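Local coordinates for protein C-type lectin domain family 4, member a4 (Mus musculus, PDB 3VYK) that recognises bisected N-glycans through a calcium-dependent C-type lectin domain, and probably acts as an inhibitory pattern-recognition receptor on dendritic cells, at residues V11-F16 with V124-K129; Y61-L66 with R99-N104; K90-Q95 with G111-P116. One frame throughout, in Å; residues are numbered along the deposited sequence.

Contact 1: V11-F16 with V124-K129; sequences VSHCYF and VCQVKK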
loop_
_atom_site.group_PDB
_atom_site.type_symbol
_atom_site.label_atom_id
_atom_site.label_comp_id
_atom_site.label_asym_id
_atom_site.label_seq_id
_atom_site.Cartn_x
_atom_site.Cartn_y
_atom_site.Cartn_z
ATOM N N VAL A 11 -3.990 -1.275 -16.379
ATOM C CA VAL A 11 -5.267 -1.906 -16.758
ATOM C C VAL A 11 -6.445 -0.980 -16.419
ATOM O O VAL A 11 -6.599 0.048 -17.065
ATOM C CB VAL A 11 -5.406 -3.363 -16.242
ATOM C CG1 VAL A 11 -6.537 -4.087 -16.963
ATOM C CG2 VAL A 11 -4.109 -4.130 -16.473
ATOM N N SER A 12 -7.234 -1.314 -15.399
ATOM C CA SER A 12 -8.442 -0.552 -15.085
ATOM C C SER A 12 -8.237 0.575 -14.071
ATOM O O SER A 12 -9.181 1.303 -13.779
ATOM C CB SER A 12 -9.530 -1.495 -14.571
ATOM O OG SER A 12 -9.103 -2.170 -13.401
ATOM N N HIS A 13 -7.021 0.727 -13.544
ATOM C CA HIS A 13 -6.758 1.720 -12.499
ATOM C C HIS A 13 -5.661 2.703 -12.833
ATOM O O HIS A 13 -4.829 2.473 -13.727
ATOM C CB HIS A 13 -6.390 1.039 -11.185
ATOM C CG HIS A 13 -7.506 0.249 -10.560
ATOM N ND1 HIS A 13 -7.661 -1.074 -10.775
ATOM C CD2 HIS A 13 -8.523 0.633 -9.691
ATOM C CE1 HIS A 13 -8.730 -1.516 -10.080
ATOM N NE2 HIS A 13 -9.261 -0.470 -9.423
ATOM N N CYS A 14 -5.669 3.815 -12.098
ATOM C CA CYS A 14 -4.594 4.807 -12.088
ATOM C C CYS A 14 -3.936 4.827 -10.715
ATOM O O CYS A 14 -4.618 4.741 -9.683
ATOM C CB CYS A 14 -5.144 6.207 -12.376
ATOM S SG CYS A 14 -6.003 6.362 -13.955
ATOM N N TYR A 15 -2.614 4.980 -10.716
ATOM C CA TYR A 15 -1.808 4.917 -9.489
ATOM C C TYR A 15 -0.990 6.185 -9.300
ATOM O O TYR A 15 -0.429 6.721 -10.246
ATOM C CB TYR A 15 -0.897 3.684 -9.531
ATOM C CG TYR A 15 -1.683 2.401 -9.582
ATOM C CD1 TYR A 15 -1.923 1.671 -8.429
ATOM C CD2 TYR A 15 -2.213 1.926 -10.787
ATOM C CE1 TYR A 15 -2.665 0.499 -8.465
ATOM C CE2 TYR A 15 -2.963 0.769 -10.834
ATOM C CZ TYR A 15 -3.176 0.045 -9.677
ATOM O OH TYR A 15 -3.921 -1.109 -9.717
ATOM N N PHE A 16 -0.918 6.654 -8.060
ATOM C CA PHE A 16 -0.131 7.842 -7.735
ATOM C C PHE A 16 0.838 7.489 -6.622
ATOM O O PHE A 16 0.430 6.963 -5.580
ATOM C CB PHE A 16 -1.035 8.993 -7.290
ATOM C CG PHE A 16 -0.308 10.299 -7.121
ATOM C CD1 PHE A 16 -0.015 11.092 -8.221
ATOM C CD2 PHE A 16 0.088 10.729 -5.858
ATOM C CE1 PHE A 16 0.661 12.296 -8.067
ATOM C CE2 PHE A 16 0.765 11.932 -5.695
ATOM C CZ PHE A 16 1.054 12.712 -6.802
ATOM N N VAL A 124 0.914 4.943 -1.630
ATOM C CA VAL A 124 0.433 4.788 -3.009
ATOM C C VAL A 124 -1.089 4.909 -3.034
ATOM O O VAL A 124 -1.780 4.203 -2.294
ATOM C CB VAL A 124 0.849 3.422 -3.603
ATOM C CG1 VAL A 124 0.356 3.299 -5.046
ATOM C CG2 VAL A 124 2.363 3.248 -3.559
ATOM N N CYS A 125 -1.605 5.818 -3.863
ATOM C CA CYS A 125 -3.043 5.996 -4.045
ATOM C C CYS A 125 -3.484 5.325 -5.322
ATOM O O CYS A 125 -2.698 5.156 -6.256
ATOM C CB CYS A 125 -3.436 7.473 -4.141
ATOM S SG CYS A 125 -2.930 8.513 -2.758
ATOM N N GLN A 126 -4.757 4.963 -5.349
ATOM C CA GLN A 126 -5.325 4.241 -6.469
ATOM C C GLN A 126 -6.748 4.701 -6.728
ATOM O O GLN A 126 -7.509 4.940 -5.795
ATOM C CB GLN A 126 -5.279 2.757 -6.154
ATOM C CG GLN A 126 -6.055 1.869 -7.098
ATOM C CD GLN A 126 -6.103 0.459 -6.586
ATOM O OE1 GLN A 126 -6.287 0.237 -5.403
ATOM N NE2 GLN A 126 -5.927 -0.507 -7.482
ATOM N N VAL A 127 -7.101 4.823 -8.007
ATOM C CA VAL A 127 -8.467 5.148 -8.398
ATOM C C VAL A 127 -8.796 4.420 -9.698
ATOM O O VAL A 127 -7.910 4.191 -10.515
ATOM C CB VAL A 127 -8.663 6.682 -8.537
ATOM C CG1 VAL A 127 -7.804 7.263 -9.657
ATOM C CG2 VAL A 127 -10.138 7.030 -8.731
ATOM N N LYS A 128 -10.056 4.033 -9.877
ATOM C CA LYS A 128 -10.482 3.463 -11.152
ATOM C C LYS A 128 -10.381 4.526 -12.249
ATOM O O LYS A 128 -10.668 5.699 -12.015
ATOM C CB LYS A 128 -11.913 2.917 -11.053
ATOM C CG LYS A 128 -12.379 2.211 -12.315
ATOM C CD LYS A 128 -13.835 1.793 -12.246
ATOM C CE LYS A 128 -14.252 1.143 -13.560
ATOM N NZ LYS A 128 -15.706 0.826 -13.584
ATOM N N LYS A 129 -9.965 4.121 -13.446
ATOM C CA LYS A 129 -9.999 5.034 -14.592
ATOM C C LYS A 129 -11.408 5.580 -14.836
ATOM O O LYS A 129 -12.402 4.876 -14.629
ATOM C CB LYS A 129 -9.513 4.318 -15.848
ATOM C CG LYS A 129 -8.027 4.007 -15.865
ATOM C CD LYS A 129 -7.633 3.422 -17.209
ATOM C CE LYS A 129 -6.147 3.147 -17.310
ATOM N NZ LYS A 129 -5.887 2.297 -18.509
#

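Contact 2: Y61-L66 with R99-N104; sequences YFIGLL and RCVIIN. With NAG (2-acetamido-2-deoxy-beta-D-glucopyranose), chain B; SO4 (sulfate ion), chain D.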
loop_
_atom_site.group_PDB
_atom_site.type_symbol
_atom_site.label_atom_id
_atom_site.label_comp_id
_atom_site.label_asym_id
_atom_site.label_seq_id
_atom_site.Cartn_x
_atom_site.Cartn_y
_atom_site.Cartn_z
ATOM N N TYR A 61 6.088 2.572 1.771
ATOM C CA TYR A 61 4.840 3.080 1.217
ATOM C C TYR A 61 3.633 2.399 1.837
ATOM O O TYR A 61 3.468 1.180 1.711
ATOM C CB TYR A 61 4.816 2.873 -0.310
ATOM C CG TYR A 61 5.949 3.572 -1.035
ATOM C CD1 TYR A 61 5.735 4.795 -1.652
ATOM C CD2 TYR A 61 7.227 3.000 -1.106
ATOM C CE1 TYR A 61 6.771 5.451 -2.317
ATOM C CE2 TYR A 61 8.269 3.647 -1.766
ATOM C CZ TYR A 61 8.022 4.870 -2.372
ATOM O OH TYR A 61 9.033 5.539 -3.041
ATOM N N PHE A 62 2.776 3.178 2.492
ATOM C CA PHE A 62 1.530 2.647 3.034
ATOM C C PHE A 62 0.645 2.113 1.921
ATOM O O PHE A 62 0.538 2.725 0.837
ATOM C CB PHE A 62 0.748 3.722 3.799
ATOM C CG PHE A 62 1.190 3.908 5.220
ATOM C CD1 PHE A 62 1.183 2.838 6.117
ATOM C CD2 PHE A 62 1.567 5.163 5.673
ATOM C CE1 PHE A 62 1.583 3.000 7.440
ATOM C CE2 PHE A 62 1.958 5.334 6.996
ATOM C CZ PHE A 62 1.966 4.261 7.877
ATOM N N ILE A 63 0.013 0.980 2.212
ATOM C CA ILE A 63 -1.047 0.432 1.360
ATOM C C ILE A 63 -2.345 0.374 2.148
ATOM O O ILE A 63 -2.354 0.657 3.350
ATOM C CB ILE A 63 -0.655 -0.945 0.778
ATOM C CG1 ILE A 63 -0.573 -2.015 1.877
ATOM C CG2 ILE A 63 0.647 -0.816 0.001
ATOM C CD1 ILE A 63 -0.296 -3.430 1.379
ATOM N N GLY A 64 -3.442 0.016 1.494
ATOM C CA GLY A 64 -4.755 0.046 2.129
ATOM C C GLY A 64 -5.147 -1.212 2.884
ATOM O O GLY A 64 -6.296 -1.638 2.803
ATOM N N LEU A 65 -4.197 -1.799 3.619
ATOM C CA LEU A 65 -4.414 -3.059 4.328
ATOM C C LEU A 65 -4.285 -2.814 5.822
ATOM O O LEU A 65 -3.301 -2.223 6.265
ATOM C CB LEU A 65 -3.380 -4.103 3.872
ATOM C CG LEU A 65 -3.621 -5.542 4.329
ATOM C CD1 LEU A 65 -4.935 -6.091 3.783
ATOM C CD2 LEU A 65 -2.451 -6.439 3.933
ATOM N N LEU A 66 -5.269 -3.280 6.584
ATOM C CA LEU A 66 -5.326 -3.036 8.032
ATOM C C LEU A 66 -5.624 -4.294 8.823
ATOM O O LEU A 66 -6.383 -5.133 8.377
ATOM C CB LEU A 66 -6.429 -2.031 8.342
ATOM C CG LEU A 66 -6.301 -0.657 7.694
ATOM C CD1 LEU A 66 -7.591 0.114 7.893
ATOM C CD2 LEU A 66 -5.123 0.101 8.274
ATOM N N ARG A 99 -0.488 -2.299 13.103
ATOM C CA ARG A 99 -1.777 -2.652 12.512
ATOM C C ARG A 99 -1.943 -2.194 11.069
ATOM O O ARG A 99 -2.949 -2.513 10.437
ATOM C CB ARG A 99 -2.923 -2.118 13.382
ATOM C CG ARG A 99 -2.967 -2.715 14.790
ATOM C CD ARG A 99 -4.165 -2.190 15.591
ATOM N NE ARG A 99 -4.305 -0.745 15.423
ATOM C CZ ARG A 99 -3.610 0.165 16.099
ATOM N NH1 ARG A 99 -2.736 -0.205 17.035
ATOM N NH2 ARG A 99 -3.794 1.446 15.836
ATOM N N CYS A 100 -0.959 -1.441 10.571
ATOM C CA CYS A 100 -0.925 -0.936 9.202
ATOM C C CYS A 100 0.212 -1.622 8.459
ATOM O O CYS A 100 1.012 -2.338 9.064
ATOM C CB CYS A 100 -0.755 0.581 9.196
ATOM S SG CYS A 100 -2.261 1.461 9.691
ATOM N N VAL A 101 0.247 -1.440 7.144
ATOM C CA VAL A 101 1.168 -2.191 6.286
ATOM C C VAL A 101 1.848 -1.270 5.285
ATOM O O VAL A 101 1.185 -0.435 4.635
ATOM C CB VAL A 101 0.416 -3.306 5.522
ATOM C CG1 VAL A 101 1.365 -4.117 4.631
ATOM C CG2 VAL A 101 -0.317 -4.241 6.473
ATOM N N ILE A 102 3.169 -1.432 5.163
ATOM C CA ILE A 102 3.916 -0.786 4.096
ATOM C C ILE A 102 4.545 -1.796 3.151
ATOM O O ILE A 102 4.834 -2.933 3.529
ATOM C CB ILE A 102 5.049 0.155 4.611
ATOM C CG1 ILE A 102 6.068 -0.595 5.487
ATOM C CG2 ILE A 102 4.448 1.378 5.289
ATOM C CD1 ILE A 102 7.285 0.237 5.869
ATOM N N ILE A 103 4.741 -1.347 1.918
ATOM C CA ILE A 103 5.688 -1.966 1.002
ATOM C C ILE A 103 7.045 -1.324 1.289
ATOM O O ILE A 103 7.181 -0.099 1.271
ATOM C CB ILE A 103 5.292 -1.713 -0.469
ATOM C CG1 ILE A 103 3.944 -2.363 -0.777
ATOM C CG2 ILE A 103 6.368 -2.234 -1.420
ATOM C CD1 ILE A 103 3.421 -2.064 -2.168
ATOM N N ASN A 104 8.045 -2.153 1.547
ATOM C CA ASN A 104 9.430 -1.668 1.629
ATOM C C ASN A 104 10.412 -2.665 1.027
ATOM O O ASN A 104 10.057 -3.814 0.710
ATOM C CB ASN A 104 9.816 -1.223 3.067
ATOM C CG ASN A 104 9.867 -2.372 4.066
ATOM O OD1 ASN A 104 9.587 -3.511 3.744
ATOM N ND2 ASN A 104 10.226 -2.059 5.318
HETATM C C1 NAG B . 10.517 -1.059 10.306
HETATM C C2 NAG B . 10.999 -1.009 8.848
HETATM C C3 NAG B . 11.205 0.429 8.373
HETATM C C4 NAG B . 9.989 1.292 8.714
HETATM C C5 NAG B . 9.573 1.123 10.181
HETATM C C6 NAG B . 8.258 1.819 10.501
HETATM C C7 NAG B . 12.182 -3.075 8.262
HETATM C C8 NAG B . 13.477 -3.822 8.312
HETATM N N2 NAG B . 12.187 -1.843 8.769
HETATM O O3 NAG B . 11.392 0.425 6.970
HETATM O O4 NAG B . 10.263 2.646 8.451
HETATM O O5 NAG B . 9.365 -0.248 10.459
HETATM O O6 NAG B . 8.440 3.178 10.840
HETATM O O7 NAG B . 11.167 -3.600 7.782
HETATM S S SO4 D . -2.065 3.065 18.792
HETATM O O1 SO4 D . -3.412 2.922 18.171
HETATM O O2 SO4 D . -2.149 3.419 20.237
HETATM O O3 SO4 D . -1.298 1.809 18.616
HETATM O O4 SO4 D . -1.357 4.161 18.087
HETATM O O HOH W 1 -1.792 -0.049 6.059
#

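Contact 3: K90-Q95 with G111-P116; sequences KGEPNQ and GWNDIP. With CA (calcium ion), chain C; MAN (alpha-D-mannopyranose), chain E; NAG (2-acetamido-2-deoxy-beta-D-glucopyranose), chain B; NAG (2-acetamido-2-deoxy-beta-D-glucopyranose), chain F.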
loop_
_atom_site.group_PDB
_atom_site.type_symbol
_atom_site.label_atom_id
_atom_site.label_comp_id
_atom_site.label_asym_id
_atom_site.label_seq_id
_atom_site.Cartn_x
_atom_site.Cartn_y
_atom_site.Cartn_z
ATOM N N LYS A 90 9.751 -12.150 4.609
ATOM C CA LYS A 90 10.068 -13.213 5.546
ATOM C C LYS A 90 10.055 -12.660 6.975
ATOM O O LYS A 90 10.643 -11.608 7.258
ATOM C CB LYS A 90 11.430 -13.836 5.198
ATOM C CG LYS A 90 11.862 -15.001 6.069
ATOM C CD LYS A 90 10.900 -16.172 6.011
ATOM C CE LYS A 90 11.437 -17.354 6.810
ATOM N NZ LYS A 90 11.963 -16.967 8.152
ATOM N N GLY A 91 9.338 -13.352 7.844
ATOM C CA GLY A 91 9.204 -12.986 9.254
ATOM C C GLY A 91 8.091 -11.993 9.549
ATOM O O GLY A 91 7.898 -11.621 10.712
ATOM N N GLU A 92 7.373 -11.554 8.516
ATOM C CA GLU A 92 6.268 -10.602 8.684
ATOM C C GLU A 92 4.940 -11.249 8.309
ATOM O O GLU A 92 4.916 -12.199 7.530
ATOM C CB GLU A 92 6.477 -9.362 7.822
ATOM C CG GLU A 92 7.820 -8.674 8.014
ATOM C CD GLU A 92 8.021 -8.054 9.396
ATOM O OE1 GLU A 92 7.048 -7.773 10.165
ATOM O OE2 GLU A 92 9.217 -7.786 9.688
ATOM N N PRO A 93 3.820 -10.750 8.866
ATOM C CA PRO A 93 3.743 -9.690 9.872
ATOM C C PRO A 93 4.120 -10.248 11.245
ATOM O O PRO A 93 3.996 -11.454 11.473
ATOM C CB PRO A 93 2.276 -9.265 9.799
ATOM C CG PRO A 93 1.551 -10.532 9.465
ATOM C CD PRO A 93 2.486 -11.314 8.564
ATOM N N ASN A 94 4.611 -9.392 12.139
ATOM C CA ASN A 94 5.193 -9.911 13.377
ATOM C C ASN A 94 4.714 -9.342 14.705
ATOM O O ASN A 94 4.999 -9.939 15.754
ATOM C CB ASN A 94 6.727 -9.845 13.314
ATOM C CG ASN A 94 7.264 -8.423 13.318
ATOM O OD1 ASN A 94 6.560 -7.447 13.016
ATOM N ND2 ASN A 94 8.541 -8.298 13.665
ATOM N N GLN A 95 4.006 -8.213 14.691
ATOM C CA GLN A 95 3.706 -7.534 15.954
ATOM C C GLN A 95 2.287 -6.992 16.019
ATOM O O GLN A 95 1.851 -6.277 15.113
ATOM C CB GLN A 95 4.754 -6.442 16.206
ATOM C CG GLN A 95 6.123 -7.055 16.501
ATOM C CD GLN A 95 7.302 -6.099 16.477
ATOM O OE1 GLN A 95 7.447 -5.258 15.587
ATOM N NE2 GLN A 95 8.198 -6.276 17.444
ATOM N N GLY A 111 8.580 -6.222 -0.413
ATOM C CA GLY A 111 7.591 -7.001 0.323
ATOM C C GLY A 111 6.793 -6.148 1.284
ATOM O O GLY A 111 7.010 -4.933 1.399
ATOM N N TRP A 112 5.866 -6.801 1.970
ATOM C CA TRP A 112 5.003 -6.129 2.939
ATOM C C TRP A 112 5.507 -6.321 4.341
ATOM O O TRP A 112 5.979 -7.404 4.715
ATOM C CB TRP A 112 3.597 -6.697 2.898
ATOM C CG TRP A 112 2.857 -6.592 1.591
ATOM C CD1 TRP A 112 3.199 -5.890 0.434
ATOM C CD2 TRP A 112 1.560 -7.206 1.310
ATOM N NE1 TRP A 112 2.231 -6.070 -0.535
ATOM C CE2 TRP A 112 1.214 -6.829 -0.061
ATOM C CE3 TRP A 112 0.685 -8.012 2.035
ATOM C CZ2 TRP A 112 0.032 -7.270 -0.669
ATOM C CZ3 TRP A 112 -0.493 -8.442 1.414
ATOM C CH2 TRP A 112 -0.812 -8.063 0.101
ATOM N N ASN A 113 5.372 -5.267 5.148
ATOM C CA ASN A 113 5.732 -5.329 6.571
ATOM C C ASN A 113 4.663 -4.614 7.367
ATOM O O ASN A 113 4.258 -3.516 7.005
ATOM C CB ASN A 113 7.096 -4.667 6.797
ATOM C CG ASN A 113 7.454 -4.531 8.270
ATOM O OD1 ASN A 113 7.139 -5.388 9.098
ATOM N ND2 ASN A 113 8.158 -3.440 8.588
ATOM N N ASP A 114 4.194 -5.249 8.439
ATOM C CA ASP A 114 3.342 -4.533 9.386
ATOM C C ASP A 114 4.170 -3.542 10.195
ATOM O O ASP A 114 5.290 -3.861 10.666
ATOM C CB ASP A 114 2.525 -5.476 10.292
ATOM C CG ASP A 114 3.383 -6.373 11.175
ATOM O OD1 ASP A 114 4.542 -6.692 10.799
ATOM O OD2 ASP A 114 2.850 -6.786 12.237
ATOM N N ILE A 115 3.597 -2.335 10.299
ATOM C CA ILE A 115 4.195 -1.224 11.053
ATOM C C ILE A 115 3.127 -0.437 11.845
ATOM O O ILE A 115 1.925 -0.593 11.623
ATOM C CB ILE A 115 4.973 -0.240 10.136
ATOM C CG1 ILE A 115 4.042 0.574 9.223
ATOM C CG2 ILE A 115 6.052 -0.973 9.338
ATOM C CD1 ILE A 115 4.675 1.878 8.785
ATOM N N PRO A 116 3.572 0.433 12.777
ATOM C CA PRO A 116 2.594 1.264 13.456
ATOM C C PRO A 116 1.973 2.275 12.501
ATOM O O PRO A 116 2.675 2.902 11.697
ATOM C CB PRO A 116 3.434 1.962 14.539
ATOM C CG PRO A 116 4.620 1.074 14.724
ATOM C CD PRO A 116 4.923 0.653 13.317
HETATM CA CA CA C . 6.594 -5.749 11.365
HETATM C C1 MAN E . 11.636 -3.054 12.447
HETATM C C2 MAN E . 10.209 -2.729 12.000
HETATM C C3 MAN E . 9.289 -3.940 12.211
HETATM C C4 MAN E . 9.882 -5.157 11.519
HETATM C C5 MAN E . 11.317 -5.401 12.033
HETATM C C6 MAN E . 11.987 -6.587 11.335
HETATM O O2 MAN E . 10.255 -2.425 10.619
HETATM O O3 MAN E . 7.965 -3.825 11.681
HETATM O O4 MAN E . 8.924 -6.190 11.740
HETATM O O5 MAN E . 12.106 -4.235 11.822
HETATM O O6 MAN E . 13.244 -6.836 11.957
HETATM C C1 NAG B . 10.517 -1.059 10.306
HETATM C C2 NAG B . 10.999 -1.009 8.848
HETATM C C3 NAG B . 11.205 0.429 8.373
HETATM C C4 NAG B . 9.989 1.292 8.714
HETATM C C5 NAG B . 9.573 1.123 10.181
HETATM C C6 NAG B . 8.258 1.819 10.501
HETATM C C7 NAG B . 12.182 -3.075 8.262
HETATM C C8 NAG B . 13.477 -3.822 8.312
HETATM N N2 NAG B . 12.187 -1.843 8.769
HETATM O O3 NAG B . 11.392 0.425 6.970
HETATM O O4 NAG B . 10.263 2.646 8.451
HETATM O O5 NAG B . 9.365 -0.248 10.459
HETATM O O6 NAG B . 8.440 3.178 10.840
HETATM O O7 NAG B . 11.167 -3.600 7.782
HETATM C C1 NAG F . 11.879 0.291 14.921
HETATM C C2 NAG F . 12.238 1.692 14.439
HETATM C C3 NAG F . 11.122 2.671 14.796
HETATM C C4 NAG F . 9.750 2.157 14.346
HETATM C C5 NAG F . 9.567 0.710 14.799
HETATM C C6 NAG F . 8.266 0.108 14.273
HETATM C C7 NAG F . 14.660 2.097 14.413
HETATM C C8 NAG F . 15.838 2.580 15.212
HETATM N N2 NAG F . 13.487 2.127 15.053
HETATM O O3 NAG F . 11.404 3.904 14.177
HETATM O O4 NAG F . 8.745 2.978 14.906
HETATM O O5 NAG F . 10.640 -0.112 14.360
HETATM O O6 NAG F . 7.984 -1.093 14.958
HETATM O O7 NAG F . 14.822 1.701 13.257
#

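Contact 1: V11-F16 with V124-K129
The amide nitrogen of Q126 sits over the centre of one face of the H13 imidazole, with Q126 NE2 3.5 Å from H13 CG and the amide and ring planes turned 45° apart. The chain of Q126 is extended, with CG anti to the backbone N (chi1 169°), which carries its amide past the H13 ring and alongside the ring of Y15. There Y15 CE1 lies 3.9 Å from Q126 CG. The oxygen of that amide is held: Q126 OE1 accepts a hydrogen bond from V41 N. On the opposite face of the sheet C14 CB meets V127 CG1 at 3.9 Å, beside the disulfide that ties C14 to C3, while C125 is bridged to C32. The backbones pair in antiparallel fashion. C14 N donates to V127 O at 2.8 Å in an almost straight bond, V127 N returns one to C14 O, and F16 and C125 exchange a second pair of bonds. The pairing runs on into the chain end: K129 N bonds S12 O at 2.9 Å, and the extended K129 side chain brings NZ to V11 O at 2.8 Å. F16 meets W7 and Y15 meets F50, extending the packing on both faces. Pairing of the strand near the N-terminus with the last strand is typical of the C-type lectin fold, and the extra N-terminal hairpin with its C3-C14 disulfide marks the long form of the domain.

Contact 2: Y61-L66 with R99-N104
Water 1 is gripped from three directions. It accepts from V101 N at 2.7 Å and is placed to donate to L65 O, 2.7 Å from the water oxygen, and to I63 O, although more acceptors surround it than it has protons. The bridge spans the corner that the chain turns at G64, where direct strand pairing is interrupted. Before that corner the pairing is regular: I103 N bonds Y61 O at 2.8 Å, with the return bond from Y61 N, and I63 N bonds V101 O. V101 divides its two methyls between the residues flanking the corner. Its CG1, anti to the backbone N (chi1 -179°), touches I63 CD1 at 3.7 Å, and its CG2 faces the side chain of L65. I63 sends its other branch, CG2, across I103 CG1 roughly at right angles. On the other face F62 CE1 packs on C100 CB at 3.8 Å and F62 CD1 on I102 CG2, while L66 CD2 meets C100 SG at 3.5 Å beside the C100-C117 disulfide. At one end N104 ND2 donates to both O7 (3.1 Å) and O3 of the chain B GlcNAc; at the other the R99 guanidinium holds a sulfate, probably from the crystallisation liquor. The chemistry therefore implies an apolar seam whose break at G64 is bridged by a water, with the N104 amide contributing polar bonds to the sugar at its end.

Contact 3: K90-Q95 with G111-P116
D114 turns its carboxylate toward the facing loop by placing CG between the backbone N and the carbonyl carbon (chi1 62°), and N94 adopts the same first torsion (chi1 68°), directing its amide oxygen to the calcium ion that D114 also binds. The bent chain of E92 brings OE1 to the same ion. The calcium is 2.3 Å from D114 OD1 and 2.4 Å from E92 OE1, with N94 OD1, N113 and the backbone O of D114 also coordinating; E98 joins the site from beyond these segments. The close carboxylate and amide oxygens of the shell are thus held together by the metal. The D114 carboxylate also clasps the loop backbone. N94 N donates to D114 OD1 at 3.0 Å, 28° out of the carboxylate plane on the syn side, and Q95 N meets the syn lone pair of D114 OD2 at 3.1 Å. R71 forms a salt bridge with D114 OD2, so this second-shell charge probably steadies the carboxylate. P93, preceded by a cis peptide, lays CB 3.4 Å from D114 CG. Calcium takes O3 and O4 of the mannose at 2.4 Å from each, and E92 OE2 approaches MAN O4 at 2.6 Å. I115 and P116 border the two GlcNAc residues. E92-P93-N94 facing W112-N113-D114 is the EPN and WND pairing of mannose-type C-type lectin sites.

Contacts 2 and 3 form one continuous unit, their centres 9 Å apart: C100 O lies 2.9 Å from I115 N and I102 O lies 2.9 Å from N113 N, both probable hydrogen bonds between neighbouring strands. The chain B GlcNAc touches both, and the I102 side chain lies about 8 Å from the calcium ion. Contact 1 stands well apart from contact 3, 24 Å away between centres and about 10 Å between nearest atoms. Contact 2 joins the two regions, with Y61 CB 4.1 Å from V124 CG2 of contact 1. Contacts 1 and 3 thus lie on opposite sides of the chain's centre, though both reach the same sheet.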